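Local coordinates for SusD superfamily protein (Parabacteroides distasonis, PDB 3OTN) that is a SusD-family protein of the outer membrane, probably involved in binding nutrients, most likely carbohydrate, at the cell surface, at residues A[136-141]-A[157-162]; A[149-154]-A[471-476]; A[239-244]-A[339-344]. All blocks are in the same frame, centred on the assembly; numbering follows the deposited sequence.

Contact 1: A[136-141]-A[157-162]; sequences VPKITT and KEIYDE. With EDO (1,2-ethanediol), chain R.
Lys138 joins Glu158 and Glu162 in a salt-bridge network that ties the loop following helix 108-133 to the side of helix 156-172, with an apolar patch around Ile159 beside it. Lys138 NZ lies 2.8 Å from Glu158 OE1 and 2.7 Å from Glu162 OE1. The two bonds differ in approach: the ammonium meets Glu158 from above its carboxylate plane, 41° out, whereas at Glu162 it comes on the syn side, 32° out of plane. Both acids belong to one helical face, spaced i to i+4, and each crosses the lysine at about a right angle. The lysine chain bends at chi3 (70°), which turns its ammonium in between the two carboxylates. Both segments belong to the TPR-clan, helix-rich part of this SusD-family protein. Here Ile159 slides antiparallel past the lysine, its CD1 3.6 Å from Lys138 CB, while its CG1 meets Val136 CG2 at 3.9 Å; Tyr126 and Val130 of helix 108-133 also touch Ile159. A methionine in place of Lys138 would probably leave the two carboxylates without their shared cation. Beyond the network, a 1,2-ethanediol molecule bonds weakly through O2 to Thr140 O, 3.0 Å away.

Contact 2: A[149-154]-A[471-476]; sequences LQVSRA and QANPNL
The side-chain amides of Gln150 and Asn473 pass each other in opposite directions with their planes 39° apart, Asn473 OD1 lying 3.6 Å from Gln150 CD, so they are inclined to one another and not stacked flat. At its edge the Gln150 amide sends NE2 to Ala472 O, 3.1 Å away; the acceptor lies in the amide plane and the bond is nearly straight (170°). The Asn475 amide is used in the same manner, ND2 donating to Gln150 O at 2.9 Å with that oxygen close to its plane. Asn473 ND2 also reaches Val151 O, at 2.9 Å, but with the acceptor tilted from the amide plane and the bond less straight.

Three amides thus grip backbone carbonyls, two from the 471-476 side and one in return. They join the loop between helices 108-133 and 156-172 to the turn after helix 467-472, near the C-terminus and 317 residues on. At the exit of that helix Asn473 leaves helical geometry and starts a type I beta turn to Leu476; OD1 of Asn473 accepts from Asn475 N at 3.0 Å, an Asx turn. CG of Asn473 stands opposite the backbone N (chi1 -176°), which lets one amide serve both the turn and the other segment. Across from it, Gln150 centres an inverse gamma turn.

Two waters extend the contact: one joins Ser152 OG to Asn475 O, the other Arg153 N to the same carbonyl. Farther along, Leu476 CD2 packs on Arg153 CG at 3.8 Å, while the guanidinium of Arg153 is held by Asn479, Asp135 and Thr477.

Contact 3: A[239-244]-A[339-344]; sequences RLPSQN and FFDQVA
The chi1 of Arg239 (64°) sets CG between its own backbone N and carbonyl carbon, and the chain then runs extended from CG to NE, carrying the guanidinium alongside the backbone of Phe340. The result is one direct hydrogen bond: Arg239 NH1 donates to Phe340 O at 2.9 Å, with an N-H...O angle of 159°. The geometry is favourable at both ends, since the oxygen sits at the guanidinium edge near its plane and the nitrogen lies in the carbonyl plane. The aliphatic part of the arginine follows the same carbonyl, CD coming within 3.4 Å of Phe340 O.

A water reinforces the pairing, donating to Arg239 O at 2.7 Å and accepting from Gln342 N, a backbone N-H of the first helical turn. Asp341 is the N-cap of helix 342-348: OD1 accepts from Ala344 N at 3.2 Å, approached from well above the carboxylate plane. Its CG is turned away from the backbone N (chi1 179°), which places the carboxylate against the ring of Pro241, whose CG is 3.7 Å from Asp341 OD2. OD2 is hydrogen-bonded to Ser351 OG; the proline ring meets it by van der Waals contact.

Phe340 centres an inverse gamma turn just ahead of the helix, and its ring stacks with Tyr337 and meets Phe309 edge-to-face. The contact joins the loop between helix 210-225 and strand 249-253, which includes the 3-10 turn 241-243, to the link between strand 334-336 and helix 342-348.

Contacts 1 and 2 adjoin, their centres 14 Å apart, and share the loop between helices 108-133 and 156-172. Val136 O and Ala154 N, 2.8 Å apart, probably form a hydrogen bond between them, and Pro137 CB packs on Val151 CG2 at 3.7 Å. Their segments alternate along the chain, so the loop that contact 1 fastens to a nearby helix is joined by contact 2 to the C-terminal region. Contact 3 is remote, across the chain's centre, 37 Å from contact 1 and 42 Å from contact 2 between centres. A bound acetate, probably from the crystallisation liquor, lies about 3 Å from the side chain of Pro137 and about 4 Å from that of Val151, close to both contacts.

Contact 1: A[136-141]-A[157-162]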
ATOM      1  N   VAL A 136     -15.293  -6.700  10.252  1.00 20.54           N
ATOM      2  CA  VAL A 136     -15.597  -5.276  10.478  1.00 19.12           C
ATOM      3  C   VAL A 136     -17.059  -5.023  10.185  1.00 19.95           C
ATOM      4  O   VAL A 136     -17.707  -5.852   9.495  1.00 20.65           O
ATOM      5  CB  VAL A 136     -14.721  -4.361   9.621  1.00 17.02           C
ATOM      6  CG1 VAL A 136     -13.261  -4.510  10.025  1.00 15.72           C
ATOM      7  CG2 VAL A 136     -14.927  -4.634   8.119  1.00 17.39           C
ATOM      8  N   PRO A 137     -17.623  -3.923  10.735  1.00 19.48           N
ATOM      9  CA  PRO A 137     -19.021  -3.590  10.432  1.00 19.93           C
ATOM     10  C   PRO A 137     -19.324  -3.447   8.945  1.00 20.21           C
ATOM     11  O   PRO A 137     -18.568  -2.840   8.214  1.00 19.16           O
ATOM     12  CB  PRO A 137     -19.226  -2.259  11.160  1.00 19.99           C
ATOM     13  CG  PRO A 137     -18.289  -2.346  12.322  1.00 19.61           C
ATOM     14  CD  PRO A 137     -17.101  -3.054  11.812  1.00 19.51           C
ATOM     15  N   LYS A 138     -20.440  -4.033   8.548  1.00 20.08           N
ATOM     16  CA  LYS A 138     -20.918  -4.081   7.190  1.00 21.38           C
ATOM     17  C   LYS A 138     -21.935  -2.952   7.006  1.00 21.92           C
ATOM     18  O   LYS A 138     -23.098  -3.118   7.333  1.00 24.97           O
ATOM     19  CB  LYS A 138     -21.566  -5.444   6.961  1.00 20.47           C
ATOM     20  CG  LYS A 138     -22.091  -5.697   5.550  1.00 20.87           C
ATOM     21  CD  LYS A 138     -22.462  -7.176   5.366  1.00 27.47           C
ATOM     22  CE  LYS A 138     -23.661  -7.568   6.120  1.00 28.34           C
ATOM     23  NZ  LYS A 138     -24.054  -8.982   5.804  1.00 21.15           N
ATOM     24  N   ILE A 139     -21.473  -1.818   6.465  1.00 20.65           N
ATOM     25  CA  ILE A 139     -22.239  -0.581   6.359  1.00 21.29           C
ATOM     26  C   ILE A 139     -22.233  -0.068   4.924  1.00 20.63           C
ATOM     27  O   ILE A 139     -21.185   0.329   4.398  1.00 19.72           O
ATOM     28  CB  ILE A 139     -21.654   0.518   7.284  1.00 23.51           C
ATOM     29  CG1 ILE A 139     -21.666   0.072   8.742  1.00 25.11           C
ATOM     30  CG2 ILE A 139     -22.460   1.820   7.172  1.00 21.21           C
ATOM     31  CD1 ILE A 139     -20.870   0.984   9.657  1.00 26.70           C
ATOM     32  N   THR A 140     -23.395  -0.126   4.292  1.00 20.86           N
ATOM     33  CA  THR A 140     -23.599   0.408   2.954  1.00 23.28           C
ATOM     34  C   THR A 140     -24.764   1.386   2.909  1.00 26.51           C
ATOM     35  O   THR A 140     -25.151   1.808   1.820  1.00 29.38           O
ATOM     36  CB  THR A 140     -23.899  -0.740   1.932  1.00 25.72           C
ATOM     37  OG1 THR A 140     -25.038  -1.472   2.367  1.00 26.00           O
ATOM     38  CG2 THR A 140     -22.721  -1.687   1.818  1.00 24.66           C
ATOM     39  N   THR A 141     -25.339   1.743   4.056  1.00 25.69           N
ATOM     40  CA  THR A 141     -26.464   2.671   4.080  1.00 28.18           C
ATOM     41  C   THR A 141     -26.028   3.927   4.815  1.00 26.73           C
ATOM     42  O   THR A 141     -25.120   3.885   5.639  1.00 25.26           O
ATOM     43  CB  THR A 141     -27.746   2.053   4.737  1.00 32.51           C
ATOM     44  OG1 THR A 141     -27.665   2.130   6.155  1.00 40.80           O
ATOM     45  CG2 THR A 141     -27.921   0.612   4.346  1.00 32.07           C
ATOM     46  N   LYS A 157     -15.731 -12.753   5.090  1.00 19.74           N
ATOM     47  CA  LYS A 157     -16.327 -13.290   3.853  1.00 21.96           C
ATOM     48  C   LYS A 157     -17.546 -12.500   3.359  1.00 22.31           C
ATOM     49  O   LYS A 157     -17.677 -12.249   2.153  1.00 22.52           O
ATOM     50  CB  LYS A 157     -16.671 -14.782   3.986  1.00 22.70           C
ATOM     51  CG  LYS A 157     -16.960 -15.443   2.618  1.00 26.18           C
ATOM     52  CD  LYS A 157     -17.095 -16.974   2.760  1.00 25.01           C
ATOM     53  CE  LYS A 157     -17.160 -17.689   1.384  1.00 31.07           C
ATOM     54  NZ  LYS A 157     -18.331 -17.244   0.607  1.00 30.38           N
ATOM     55  N   GLU A 158     -18.392 -12.063   4.284  1.00 21.68           N
ATOM     56  CA  GLU A 158     -19.531 -11.224   3.936  1.00 20.28           C
ATOM     57  C   GLU A 158     -19.124  -9.851   3.371  1.00 19.71           C
ATOM     58  O   GLU A 158     -19.767  -9.354   2.446  1.00 20.18           O
ATOM     59  CB  GLU A 158     -20.500 -11.051   5.129  1.00 21.98           C
ATOM     60  CG  GLU A 158     -21.235 -12.331   5.611  1.00 27.64           C
ATOM     61  CD  GLU A 158     -22.167 -12.065   6.819  1.00 32.95           C
ATOM     62  OE1 GLU A 158     -22.490 -10.885   7.071  1.00 28.29           O
ATOM     63  OE2 GLU A 158     -22.582 -13.025   7.513  1.00 30.23           O
ATOM     64  N   ILE A 159     -18.082  -9.239   3.924  1.00 19.52           N
ATOM     65  CA  ILE A 159     -17.622  -7.942   3.445  1.00 19.65           C
ATOM     66  C   ILE A 159     -17.149  -8.105   1.989  1.00 20.54           C
ATOM     67  O   ILE A 159     -17.523  -7.321   1.120  1.00 18.91           O
ATOM     68  CB  ILE A 159     -16.469  -7.345   4.293  1.00 18.54           C
ATOM     69  CG1 ILE A 159     -16.854  -7.127   5.772  1.00 21.88           C
ATOM     70  CG2 ILE A 159     -15.938  -6.073   3.654  1.00 16.70           C
ATOM     71  CD1 ILE A 159     -18.169  -6.347   6.001  1.00 21.42           C
ATOM     72  N   TYR A 160     -16.357  -9.137   1.727  1.00 20.09           N
ATOM     73  CA  TYR A 160     -15.950  -9.434   0.361  1.00 21.19           C
ATOM     74  C   TYR A 160     -17.148  -9.760  -0.570  1.00 19.46           C
ATOM     75  O   TYR A 160     -17.275  -9.168  -1.641  1.00 20.29           O
ATOM     76  CB  TYR A 160     -14.966 -10.600   0.300  1.00 18.22           C
ATOM     77  CG  TYR A 160     -13.502 -10.333   0.558  1.00 23.35           C
ATOM     78  CD1 TYR A 160     -12.622 -10.050  -0.482  1.00 25.84           C
ATOM     79  CD2 TYR A 160     -12.967 -10.487   1.825  1.00 20.61           C
ATOM     80  CE1 TYR A 160     -11.229  -9.860  -0.240  1.00 28.11           C
ATOM     81  CE2 TYR A 160     -11.617 -10.284   2.073  1.00 18.29           C
ATOM     82  CZ  TYR A 160     -10.752  -9.984   1.044  1.00 20.18           C
ATOM     83  OH  TYR A 160      -9.428  -9.845   1.321  1.00 19.60           O
ATOM     84  N   ASP A 161     -18.006 -10.682  -0.156  1.00 20.77           N
ATOM     85  CA  ASP A 161     -19.068 -11.173  -1.052  1.00 19.65           C
ATOM     86  C   ASP A 161     -20.202 -10.166  -1.279  1.00 20.35           C
ATOM     87  O   ASP A 161     -20.841 -10.196  -2.326  1.00 21.37           O
ATOM     88  CB  ASP A 161     -19.709 -12.457  -0.504  1.00 20.03           C
ATOM     89  CG  ASP A 161     -18.773 -13.649  -0.495  1.00 25.22           C
ATOM     90  OD1 ASP A 161     -17.709 -13.610  -1.126  1.00 20.65           O
ATOM     91  OD2 ASP A 161     -19.140 -14.633   0.159  1.00 21.51           O
ATOM     92  N   GLU A 162     -20.495  -9.343  -0.278  1.00 19.45           N
ATOM     93  CA  GLU A 162     -21.608  -8.396  -0.342  1.00 21.76           C
ATOM     94  C   GLU A 162     -21.221  -6.982  -0.702  1.00 20.10           C
ATOM     95  O   GLU A 162     -22.043  -6.245  -1.264  1.00 21.15           O
ATOM     96  CB  GLU A 162     -22.402  -8.406   0.986  1.00 21.12           C
ATOM     97  CG  GLU A 162     -23.074  -9.747   1.280  1.00 25.46           C
ATOM     98  CD  GLU A 162     -23.747  -9.849   2.650  1.00 34.19           C
ATOM     99  OE1 GLU A 162     -24.348  -8.848   3.109  1.00 25.43           O
ATOM    100  OE2 GLU A 162     -23.692 -10.952   3.254  1.00 29.20           O
TER
HETATM  101  C1  EDO R 631     -25.593   3.720  -0.642  1.00 38.42           C
HETATM  102  O1  EDO R 631     -26.589   4.431   0.080  1.00 47.95           O
HETATM  103  C2  EDO R 631     -26.146   2.369  -1.070  1.00 51.20           C
HETATM  104  O2  EDO R 631     -25.084   1.416  -1.186  1.00 49.22           O

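Contact 2: A[149-154]-A[471-476]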
ATOM      1  N   LEU A 149     -27.011   2.229  15.749  1.00 35.22           N
ATOM      2  CA  LEU A 149     -25.671   2.750  15.488  1.00 33.42           C
ATOM      3  C   LEU A 149     -24.560   1.982  16.216  1.00 30.48           C
ATOM      4  O   LEU A 149     -23.403   2.037  15.778  1.00 25.87           O
ATOM      5  CB  LEU A 149     -25.607   4.268  15.759  1.00 35.59           C
ATOM      6  CG  LEU A 149     -26.522   5.075  14.794  1.00 43.24           C
ATOM      7  CD1 LEU A 149     -26.564   6.575  15.146  1.00 48.91           C
ATOM      8  CD2 LEU A 149     -26.155   4.898  13.311  1.00 41.81           C
ATOM      9  N   GLN A 150     -24.919   1.238  17.273  1.00 27.39           N
ATOM     10  CA  GLN A 150     -24.028   0.270  17.927  1.00 27.03           C
ATOM     11  C   GLN A 150     -23.933  -1.003  17.059  1.00 24.80           C
ATOM     12  O   GLN A 150     -24.356  -2.073  17.448  1.00 24.70           O
ATOM     13  CB  GLN A 150     -24.499  -0.049  19.365  1.00 28.99           C
ATOM     14  CG  GLN A 150     -24.615   1.195  20.280  1.00 30.40           C
ATOM     15  CD  GLN A 150     -23.293   1.630  20.897  1.00 35.01           C
ATOM     16  OE1 GLN A 150     -22.910   1.103  21.925  1.00 41.48           O
ATOM     17  NE2 GLN A 150     -22.610   2.600  20.281  1.00 34.67           N
ATOM     18  N   VAL A 151     -23.322  -0.865  15.880  1.00 24.56           N
ATOM     19  CA  VAL A 151     -23.169  -1.981  14.922  1.00 23.15           C
ATOM     20  C   VAL A 151     -22.243  -3.075  15.470  1.00 22.53           C
ATOM     21  O   VAL A 151     -21.524  -2.846  16.434  1.00 24.64           O
ATOM     22  CB  VAL A 151     -22.601  -1.460  13.588  1.00 24.67           C
ATOM     23  CG1 VAL A 151     -23.607  -0.488  12.936  1.00 22.93           C
ATOM     24  CG2 VAL A 151     -21.247  -0.720  13.800  1.00 20.74           C
ATOM     25  N   SER A 152     -22.273  -4.246  14.836  1.00 21.97           N
ATOM     26  CA  SER A 152     -21.404  -5.359  15.152  1.00 22.82           C
ATOM     27  C   SER A 152     -20.494  -5.619  13.974  1.00 22.70           C
ATOM     28  O   SER A 152     -20.784  -5.212  12.855  1.00 24.89           O
ATOM     29  CB  SER A 152     -22.250  -6.592  15.424  1.00 25.91           C
ATOM     30  OG  SER A 152     -23.114  -6.309  16.510  1.00 34.00           O
ATOM     31  N   ARG A 153     -19.394  -6.304  14.238  1.00 24.69           N
ATOM     32  CA  ARG A 153     -18.454  -6.679  13.198  1.00 22.24           C
ATOM     33  C   ARG A 153     -19.062  -7.848  12.421  1.00 24.81           C
ATOM     34  O   ARG A 153     -19.557  -8.785  13.019  1.00 25.28           O
ATOM     35  CB  ARG A 153     -17.109  -7.097  13.807  1.00 20.76           C
ATOM     36  CG  ARG A 153     -16.476  -6.020  14.691  1.00 24.13           C
ATOM     37  CD  ARG A 153     -15.342  -6.610  15.512  1.00 27.94           C
ATOM     38  NE  ARG A 153     -14.279  -7.066  14.654  1.00 26.86           N
ATOM     39  CZ  ARG A 153     -13.346  -7.974  14.947  1.00 26.27           C
ATOM     40  NH1 ARG A 153     -13.314  -8.631  16.094  1.00 27.47           N
ATOM     41  NH2 ARG A 153     -12.442  -8.261  14.025  1.00 30.11           N
ATOM     42  N   ALA A 154     -18.986  -7.811  11.090  1.00 21.57           N
ATOM     43  CA  ALA A 154     -19.548  -8.861  10.249  1.00 21.28           C
ATOM     44  C   ALA A 154     -18.380  -9.732   9.748  1.00 22.37           C
ATOM     45  O   ALA A 154     -17.220  -9.254   9.677  1.00 21.80           O
ATOM     46  CB  ALA A 154     -20.315  -8.234   9.076  1.00 19.96           C
ATOM     47  N   GLN A 471     -14.731   1.191  23.271  1.00 22.64           N
ATOM     48  CA  GLN A 471     -15.375   1.900  24.406  1.00 27.05           C
ATOM     49  C   GLN A 471     -16.611   2.716  23.951  1.00 26.71           C
ATOM     50  O   GLN A 471     -17.598   2.823  24.697  1.00 26.45           O
ATOM     51  CB  GLN A 471     -14.364   2.743  25.198  1.00 27.79           C
ATOM     52  CG  GLN A 471     -13.273   1.831  25.863  1.00 26.75           C
ATOM     53  CD  GLN A 471     -12.334   2.567  26.786  1.00 30.41           C
ATOM     54  OE1 GLN A 471     -12.048   3.747  26.597  1.00 28.23           O
ATOM     55  NE2 GLN A 471     -11.867   1.876  27.812  1.00 24.56           N
ATOM     56  N   ALA A 472     -16.554   3.251  22.736  1.00 25.07           N
ATOM     57  CA  ALA A 472     -17.697   3.947  22.098  1.00 25.99           C
ATOM     58  C   ALA A 472     -18.846   2.978  21.735  1.00 28.74           C
ATOM     59  O   ALA A 472     -20.000   3.357  21.738  1.00 31.83           O
ATOM     60  CB  ALA A 472     -17.238   4.641  20.820  1.00 20.34           C
ATOM     61  N   ASN A 473     -18.473   1.750  21.385  1.00 27.24           N
ATOM     62  CA  ASN A 473     -19.378   0.731  20.877  1.00 28.25           C
ATOM     63  C   ASN A 473     -18.955  -0.633  21.423  1.00 29.16           C
ATOM     64  O   ASN A 473     -18.195  -1.357  20.767  1.00 26.38           O
ATOM     65  CB  ASN A 473     -19.365   0.725  19.343  1.00 26.11           C
ATOM     66  CG  ASN A 473     -20.356  -0.258  18.763  1.00 27.97           C
ATOM     67  OD1 ASN A 473     -21.110  -0.874  19.506  1.00 20.88           O
ATOM     68  ND2 ASN A 473     -20.348  -0.425  17.429  1.00 21.81           N
ATOM     69  N   PRO A 474     -19.458  -1.000  22.609  1.00 30.66           N
ATOM     70  CA  PRO A 474     -19.150  -2.319  23.124  1.00 30.61           C
ATOM     71  C   PRO A 474     -19.760  -3.481  22.337  1.00 28.75           C
ATOM     72  O   PRO A 474     -19.485  -4.608  22.717  1.00 25.21           O
ATOM     73  CB  PRO A 474     -19.725  -2.302  24.555  1.00 34.35           C
ATOM     74  CG  PRO A 474     -20.595  -1.155  24.626  1.00 39.07           C
ATOM     75  CD  PRO A 474     -20.176  -0.181  23.595  1.00 31.79           C
ATOM     76  N   ASN A 475     -20.588  -3.236  21.310  1.00 25.47           N
ATOM     77  CA  ASN A 475     -20.976  -4.319  20.378  1.00 25.85           C
ATOM     78  C   ASN A 475     -19.861  -4.770  19.427  1.00 24.88           C
ATOM     79  O   ASN A 475     -20.039  -5.750  18.726  1.00 24.84           O
ATOM     80  CB  ASN A 475     -22.263  -3.996  19.575  1.00 27.05           C
ATOM     81  CG  ASN A 475     -23.532  -4.164  20.406  1.00 30.43           C
ATOM     82  OD1 ASN A 475     -23.538  -4.890  21.384  1.00 31.97           O
ATOM     83  ND2 ASN A 475     -24.599  -3.483  20.021  1.00 32.06           N
ATOM     84  N   LEU A 476     -18.742  -4.045  19.372  1.00 23.78           N
ATOM     85  CA  LEU A 476     -17.555  -4.512  18.649  1.00 23.47           C
ATOM     86  C   LEU A 476     -16.769  -5.514  19.483  1.00 22.80           C
ATOM     87  O   LEU A 476     -16.251  -5.197  20.553  1.00 22.42           O
ATOM     88  CB  LEU A 476     -16.636  -3.354  18.258  1.00 26.45           C
ATOM     89  CG  LEU A 476     -17.197  -2.197  17.435  1.00 20.85           C
ATOM     90  CD1 LEU A 476     -16.134  -1.099  17.274  1.00 18.99           C
ATOM     91  CD2 LEU A 476     -17.703  -2.682  16.034  1.00 14.33           C
TER
HETATM   92  O   HOH W   1     -22.380  -7.857  18.774  1.00 47.72           O
HETATM   93  O   HOH W   2     -18.812  -7.128  17.027  1.00 21.55           O

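Contact 3: A[239-244]-A[339-344]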
ATOM      1  N   ARG A 239      10.677   8.263  -7.387  1.00 19.97           N
ATOM      2  CA  ARG A 239      10.927   9.417  -6.548  1.00 20.35           C
ATOM      3  C   ARG A 239      11.044  10.716  -7.353  1.00 21.45           C
ATOM      4  O   ARG A 239      11.618  11.693  -6.860  1.00 21.50           O
ATOM      5  CB  ARG A 239      12.188   9.168  -5.681  1.00 20.04           C
ATOM      6  CG  ARG A 239      13.500   9.015  -6.417  1.00 18.60           C
ATOM      7  CD  ARG A 239      14.641   8.574  -5.475  1.00 23.06           C
ATOM      8  NE  ARG A 239      15.874   8.531  -6.241  1.00 19.77           N
ATOM      9  CZ  ARG A 239      16.602   9.583  -6.617  1.00 22.21           C
ATOM     10  NH1 ARG A 239      16.306  10.821  -6.230  1.00 23.97           N
ATOM     11  NH2 ARG A 239      17.657   9.381  -7.393  1.00 23.78           N
ATOM     12  N   LEU A 240      10.489  10.723  -8.579  1.00 19.31           N
ATOM     13  CA  LEU A 240      10.396  11.898  -9.395  1.00 17.69           C
ATOM     14  C   LEU A 240       8.960  12.408  -9.461  1.00 17.91           C
ATOM     15  O   LEU A 240       8.087  11.733 -10.043  1.00 16.73           O
ATOM     16  CB  LEU A 240      10.891  11.615 -10.805  1.00 18.04           C
ATOM     17  CG  LEU A 240      12.366  11.755 -11.073  1.00 26.81           C
ATOM     18  CD1 LEU A 240      12.575  11.318 -12.531  1.00 28.12           C
ATOM     19  CD2 LEU A 240      12.880  13.223 -10.819  1.00 25.63           C
ATOM     20  N   PRO A 241       8.696  13.618  -8.916  1.00 17.50           N
ATOM     21  CA  PRO A 241       7.322  14.150  -9.013  1.00 18.33           C
ATOM     22  C   PRO A 241       6.752  14.272 -10.442  1.00 17.84           C
ATOM     23  O   PRO A 241       5.530  14.149 -10.636  1.00 18.29           O
ATOM     24  CB  PRO A 241       7.442  15.546  -8.366  1.00 19.46           C
ATOM     25  CG  PRO A 241       8.528  15.385  -7.343  1.00 19.89           C
ATOM     26  CD  PRO A 241       9.530  14.419  -7.998  1.00 19.86           C
ATOM     27  N   SER A 242       7.616  14.511 -11.428  1.00 19.29           N
ATOM     28  CA  SER A 242       7.197  14.618 -12.823  1.00 20.61           C
ATOM     29  C   SER A 242       6.542  13.362 -13.377  1.00 20.67           C
ATOM     30  O   SER A 242       5.779  13.453 -14.338  1.00 19.27           O
ATOM     31  CB  SER A 242       8.378  14.991 -13.744  1.00 23.20           C
ATOM     32  OG  SER A 242       9.378  13.970 -13.711  1.00 23.63           O
ATOM     33  N   GLN A 243       6.855  12.206 -12.785  1.00 20.63           N
ATOM     34  CA  GLN A 243       6.240  10.928 -13.126  1.00 21.77           C
ATOM     35  C   GLN A 243       4.899  10.621 -12.436  1.00 18.63           C
ATOM     36  O   GLN A 243       4.312   9.595 -12.725  1.00 17.66           O
ATOM     37  CB  GLN A 243       7.241   9.784 -12.896  1.00 22.27           C
ATOM     38  CG  GLN A 243       8.448   9.902 -13.793  1.00 27.98           C
ATOM     39  CD  GLN A 243       8.130   9.562 -15.247  1.00 30.88           C
ATOM     40  OE1 GLN A 243       7.791  10.414 -16.041  1.00 41.04           O
ATOM     41  NE2 GLN A 243       8.259   8.325 -15.581  1.00 35.29           N
ATOM     42  N   ASN A 244       4.397  11.525 -11.589  1.00 20.31           N
ATOM     43  CA  ASN A 244       3.091  11.367 -10.913  1.00 19.03           C
ATOM     44  C   ASN A 244       1.945  11.005 -11.891  1.00 19.87           C
ATOM     45  O   ASN A 244       1.767  11.687 -12.896  1.00 16.23           O
ATOM     46  CB  ASN A 244       2.687  12.680 -10.223  1.00 20.56           C
ATOM     47  CG  ASN A 244       3.393  12.941  -8.871  1.00 20.34           C
ATOM     48  OD1 ASN A 244       4.175  12.150  -8.357  1.00 19.40           O
ATOM     49  ND2 ASN A 244       3.097  14.099  -8.313  1.00 15.72           N
ATOM     50  N   PHE A 339      12.338   6.708  -2.058  1.00 17.27           N
ATOM     51  CA  PHE A 339      11.365   7.805  -2.113  1.00 20.06           C
ATOM     52  C   PHE A 339      11.997   9.177  -1.878  1.00 17.05           C
ATOM     53  O   PHE A 339      11.320  10.090  -1.480  1.00 20.54           O
ATOM     54  CB  PHE A 339      10.278   7.534  -1.077  1.00 18.96           C
ATOM     55  CG  PHE A 339       9.719   6.129  -1.150  1.00 21.25           C
ATOM     56  CD1 PHE A 339       9.071   5.692  -2.297  1.00 24.46           C
ATOM     57  CD2 PHE A 339       9.851   5.243  -0.081  1.00 22.51           C
ATOM     58  CE1 PHE A 339       8.530   4.405  -2.375  1.00 28.01           C
ATOM     59  CE2 PHE A 339       9.317   3.951  -0.157  1.00 20.68           C
ATOM     60  CZ  PHE A 339       8.650   3.547  -1.304  1.00 19.08           C
ATOM     61  N   PHE A 340      13.274   9.314  -2.223  1.00 17.99           N
ATOM     62  CA  PHE A 340      14.052  10.529  -1.981  1.00 19.10           C
ATOM     63  C   PHE A 340      13.792  11.592  -3.077  1.00 19.33           C
ATOM     64  O   PHE A 340      14.473  11.673  -4.112  1.00 22.83           O
ATOM     65  CB  PHE A 340      15.520  10.129  -1.854  1.00 20.05           C
ATOM     66  CG  PHE A 340      16.428  11.186  -1.289  1.00 18.87           C
ATOM     67  CD1 PHE A 340      16.974  12.190  -2.106  1.00 23.96           C
ATOM     68  CD2 PHE A 340      16.852  11.104   0.039  1.00 24.45           C
ATOM     69  CE1 PHE A 340      17.875  13.127  -1.564  1.00 23.56           C
ATOM     70  CE2 PHE A 340      17.703  12.025   0.567  1.00 23.10           C
ATOM     71  CZ  PHE A 340      18.235  13.040  -0.239  1.00 26.96           C
ATOM     72  N   ASP A 341      12.744  12.368  -2.841  1.00 19.47           N
ATOM     73  CA  ASP A 341      12.392  13.551  -3.638  1.00 19.70           C
ATOM     74  C   ASP A 341      13.499  14.565  -3.406  1.00 19.13           C
ATOM     75  O   ASP A 341      13.490  15.319  -2.429  1.00 20.44           O
ATOM     76  CB  ASP A 341      10.993  14.056  -3.216  1.00 19.29           C
ATOM     77  CG  ASP A 341      10.535  15.324  -3.975  1.00 21.43           C
ATOM     78  OD1 ASP A 341      11.324  15.969  -4.703  1.00 16.49           O
ATOM     79  OD2 ASP A 341       9.362  15.699  -3.782  1.00 17.74           O
ATOM     80  N   GLN A 342      14.455  14.563  -4.324  1.00 19.23           N
ATOM     81  CA  GLN A 342      15.686  15.285  -4.161  1.00 22.76           C
ATOM     82  C   GLN A 342      15.499  16.801  -4.115  1.00 22.38           C
ATOM     83  O   GLN A 342      16.150  17.478  -3.320  1.00 20.21           O
ATOM     84  CB  GLN A 342      16.674  14.917  -5.253  1.00 24.77           C
ATOM     85  CG  GLN A 342      18.065  15.481  -5.000  1.00 35.09           C
ATOM     86  CD  GLN A 342      19.140  14.737  -5.766  1.00 52.65           C
ATOM     87  OE1 GLN A 342      18.964  14.433  -6.959  1.00 47.17           O
ATOM     88  NE2 GLN A 342      20.259  14.417  -5.080  1.00 43.99           N
ATOM     89  N   VAL A 343      14.598  17.329  -4.936  1.00 22.21           N
ATOM     90  CA  VAL A 343      14.251  18.751  -4.867  1.00 20.44           C
ATOM     91  C   VAL A 343      13.678  19.111  -3.486  1.00 19.08           C
ATOM     92  O   VAL A 343      14.032  20.133  -2.914  1.00 20.51           O
ATOM     93  CB  VAL A 343      13.279  19.175  -6.020  1.00 19.27           C
ATOM     94  CG1 VAL A 343      12.769  20.598  -5.794  1.00 19.84           C
ATOM     95  CG2 VAL A 343      14.041  19.090  -7.383  1.00 17.27           C
ATOM     96  N   ALA A 344      12.837  18.243  -2.942  1.00 17.30           N
ATOM     97  CA  ALA A 344      12.231  18.490  -1.635  1.00 17.92           C
ATOM     98  C   ALA A 344      13.301  18.470  -0.529  1.00 19.36           C
ATOM     99  O   ALA A 344      13.349  19.372   0.341  1.00 18.86           O
ATOM    100  CB  ALA A 344      11.098  17.488  -1.359  1.00 14.62           C
TER
HETATM  101  O   HOH W   3      13.888  13.114  -6.885  1.00 19.74           O